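Local coordinates for protein BugD (Bordetella pertussis Tohama I, PDB 2F5X) that probably serves as a periplasmic solute-binding receptor for a tripartite tricarboxylate transporter family system, holding aspartic acid in its binding pocket, at residues A[151-156]-A[233-238]. Sequence-based numbering, arbitrary orientation.
With ASP (aspartic acid), chain D.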
loop_
_atom_site.group_PDB
_atom_site.type_symbol
_atom_site.label_atom_id
_atom_site.label_comp_id
_atom_site.label_asym_id
_atom_site.label_seq_id
_atom_site.Cartn_x
_atom_site.Cartn_y
_atom_site.Cartn_z
ATOM N N SER A 151 -1.445 -6.023 -0.454
ATOM C CA SER A 151 -2.225 -7.185 -0.054
ATOM C C SER A 151 -1.665 -8.464 -0.667
ATOM O O SER A 151 -1.839 -9.543 -0.111
ATOM C CB SER A 151 -3.702 -7.002 -0.437
ATOM O OG SER A 151 -3.842 -6.670 -1.811
ATOM N N HIS A 152 -0.988 -8.338 -1.810
ATOM C CA HIS A 152 -0.317 -9.485 -2.424
ATOM C C HIS A 152 0.918 -9.901 -1.625
ATOM O O HIS A 152 1.114 -11.093 -1.356
ATOM C CB HIS A 152 0.061 -9.196 -3.879
ATOM C CG HIS A 152 0.991 -10.216 -4.466
ATOM N ND1 HIS A 152 2.335 -9.978 -4.651
ATOM C CD2 HIS A 152 0.768 -11.485 -4.890
ATOM C CE1 HIS A 152 2.905 -11.063 -5.147
ATOM N NE2 HIS A 152 1.975 -11.992 -5.304
ATOM N N LEU A 153 1.749 -8.921 -1.260
ATOM C CA LEU A 153 2.936 -9.179 -0.450
ATOM C C LEU A 153 2.556 -9.841 0.878
ATOM O O LEU A 153 3.087 -10.903 1.235
ATOM C CB LEU A 153 3.720 -7.879 -0.204
ATOM C CG LEU A 153 4.824 -7.944 0.872
ATOM C CD1 LEU A 153 5.926 -8.950 0.469
ATOM C CD2 LEU A 153 5.410 -6.576 1.110
ATOM N N CYS A 154 1.627 -9.231 1.600
ATOM C CA CYS A 154 1.220 -9.774 2.889
ATOM C C CYS A 154 0.550 -11.130 2.726
ATOM O O CYS A 154 0.819 -12.038 3.502
ATOM C CB CYS A 154 0.301 -8.810 3.617
ATOM S SG CYS A 154 -0.150 -9.318 5.290
ATOM N N GLY A 155 -0.291 -11.270 1.699
ATOM C CA GLY A 155 -0.938 -12.544 1.415
ATOM C C GLY A 155 0.068 -13.650 1.137
ATOM O O GLY A 155 -0.107 -14.785 1.593
ATOM N N THR A 156 1.130 -13.316 0.410
ATOM C CA THR A 156 2.179 -14.283 0.108
ATOM C C THR A 156 2.846 -14.720 1.403
ATOM O O THR A 156 3.058 -15.916 1.636
ATOM C CB THR A 156 3.225 -13.665 -0.864
ATOM O OG1 THR A 156 2.619 -13.492 -2.156
ATOM C CG2 THR A 156 4.360 -14.643 -1.125
ATOM N N PHE A 233 7.458 -11.544 11.035
ATOM C CA PHE A 233 6.331 -11.225 10.168
ATOM C C PHE A 233 5.970 -9.760 10.370
ATOM O O PHE A 233 5.079 -9.426 11.164
ATOM C CB PHE A 233 5.127 -12.124 10.466
ATOM C CG PHE A 233 4.104 -12.161 9.362
ATOM C CD1 PHE A 233 3.898 -13.329 8.638
ATOM C CD2 PHE A 233 3.345 -11.028 9.044
ATOM C CE1 PHE A 233 2.943 -13.382 7.625
ATOM C CE2 PHE A 233 2.398 -11.062 8.021
ATOM C CZ PHE A 233 2.195 -12.243 7.310
ATOM N N GLU A 234 6.675 -8.894 9.652
ATOM C CA GLU A 234 6.496 -7.457 9.785
ATOM C C GLU A 234 6.325 -6.865 8.403
ATOM O O GLU A 234 7.131 -7.137 7.499
ATOM C CB GLU A 234 7.707 -6.833 10.492
ATOM C CG GLU A 234 7.742 -7.074 11.998
ATOM C CD GLU A 234 9.140 -7.366 12.532
ATOM O OE1 GLU A 234 10.132 -6.919 11.910
ATOM O OE2 GLU A 234 9.249 -8.035 13.587
ATOM N N VAL A 235 5.245 -6.101 8.223
ATOM C CA VAL A 235 4.977 -5.416 6.963
ATOM C C VAL A 235 4.486 -4.016 7.245
ATOM O O VAL A 235 3.422 -3.834 7.853
ATOM C CB VAL A 235 3.869 -6.101 6.111
ATOM C CG1 VAL A 235 3.798 -5.457 4.716
ATOM C CG2 VAL A 235 4.086 -7.590 5.998
ATOM N N GLY A 236 5.263 -3.034 6.801
ATOM C CA GLY A 236 4.844 -1.644 6.832
ATOM C C GLY A 236 4.801 -1.105 5.417
ATOM O O GLY A 236 5.821 -1.099 4.700
ATOM N N ILE A 237 3.623 -0.655 4.999
ATOM C CA ILE A 237 3.456 -0.215 3.619
ATOM C C ILE A 237 3.783 1.272 3.522
ATOM O O ILE A 237 2.913 2.136 3.705
ATOM C CB ILE A 237 2.037 -0.566 3.123
ATOM C CG1 ILE A 237 1.818 -2.092 3.194
ATOM C CG2 ILE A 237 1.794 -0.061 1.684
ATOM C CD1 ILE A 237 2.812 -2.954 2.391
ATOM N N TRP A 238 5.059 1.563 3.281
ATOM C CA TRP A 238 5.470 2.938 3.052
ATOM C C TRP A 238 4.923 3.383 1.702
ATOM O O TRP A 238 4.676 2.560 0.810
ATOM C CB TRP A 238 7.000 3.093 3.105
ATOM C CG TRP A 238 7.741 2.160 2.174
ATOM C CD1 TRP A 238 8.246 0.924 2.477
ATOM C CD2 TRP A 238 8.076 2.405 0.803
ATOM N NE1 TRP A 238 8.862 0.378 1.373
ATOM C CE2 TRP A 238 8.784 1.270 0.333
ATOM C CE3 TRP A 238 7.856 3.479 -0.084
ATOM C CZ2 TRP A 238 9.266 1.173 -0.982
ATOM C CZ3 TRP A 238 8.343 3.385 -1.396
ATOM C CH2 TRP A 238 9.031 2.234 -1.830
HETATM N N ASP D . -2.950 0.014 -1.732
HETATM C CA ASP D . -3.860 -0.692 -2.682
HETATM C C ASP D . -5.131 0.102 -2.941
HETATM O O ASP D . -6.167 -0.471 -3.328
HETATM C CB ASP D . -4.214 -2.077 -2.156
HETATM C CG ASP D . -3.021 -2.996 -2.108
HETATM O OD1 ASP D . -3.144 -4.078 -1.487
HETATM O OD2 ASP D . -1.928 -2.715 -2.665
HETATM O OXT ASP D . -5.105 1.319 -2.751
#
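Cys154 meets Phe233 through its sulfur. Cys154 SG lies at the edge of the Phe233 ring, 4.1 Å from Phe233 CE2. Its direction from the ring centre is 84° off the ring normal, which makes a sulfur-aromatic contact. The Phe233 side chain starts off to one side of the helix. With CG anti to the backbone N (chi1 -162°), its far end swings in, and CZ comes within 4.1 Å of the carbonyl O of Cys154. The sulfur and the carbonyl oxygen of Cys154 thus both border the ring.

Leu153 and Val235 form the second touch. Their side chains run past each other in opposite directions, and the methyls CD2 of Leu153 and CG1 of Val235 approach to 4.1 Å. No hydrogen bond joins 151-156 to 233-238.

Further out, Cys154 SG is tied to Cys190 by a disulfide, so the sulfur beside the Phe233 ring is held by a bond from strand 188-192. Met113 of strand 102-117 packs against both Cys154 and Val235. Trp300 and Phe304 of helix 286-306 touch Leu153.

At the start of the helix, Ser151 holds the bound aspartic acid. Its N donates to ligand OD1 at 2.8 Å with an N-H...O angle of 156°, and its OG donates to the same OD1 at 2.7 Å. Ala145 N also bonds to this hydroxyl. The helix N-terminus would probably stabilise the negative carboxylate further.

The chemistry divides along helix 150-162: polar groups of its first turn grip the ligand, while Leu153 and Cys154 meet Val235 and Phe233 by apolar and sulfur-aromatic contact.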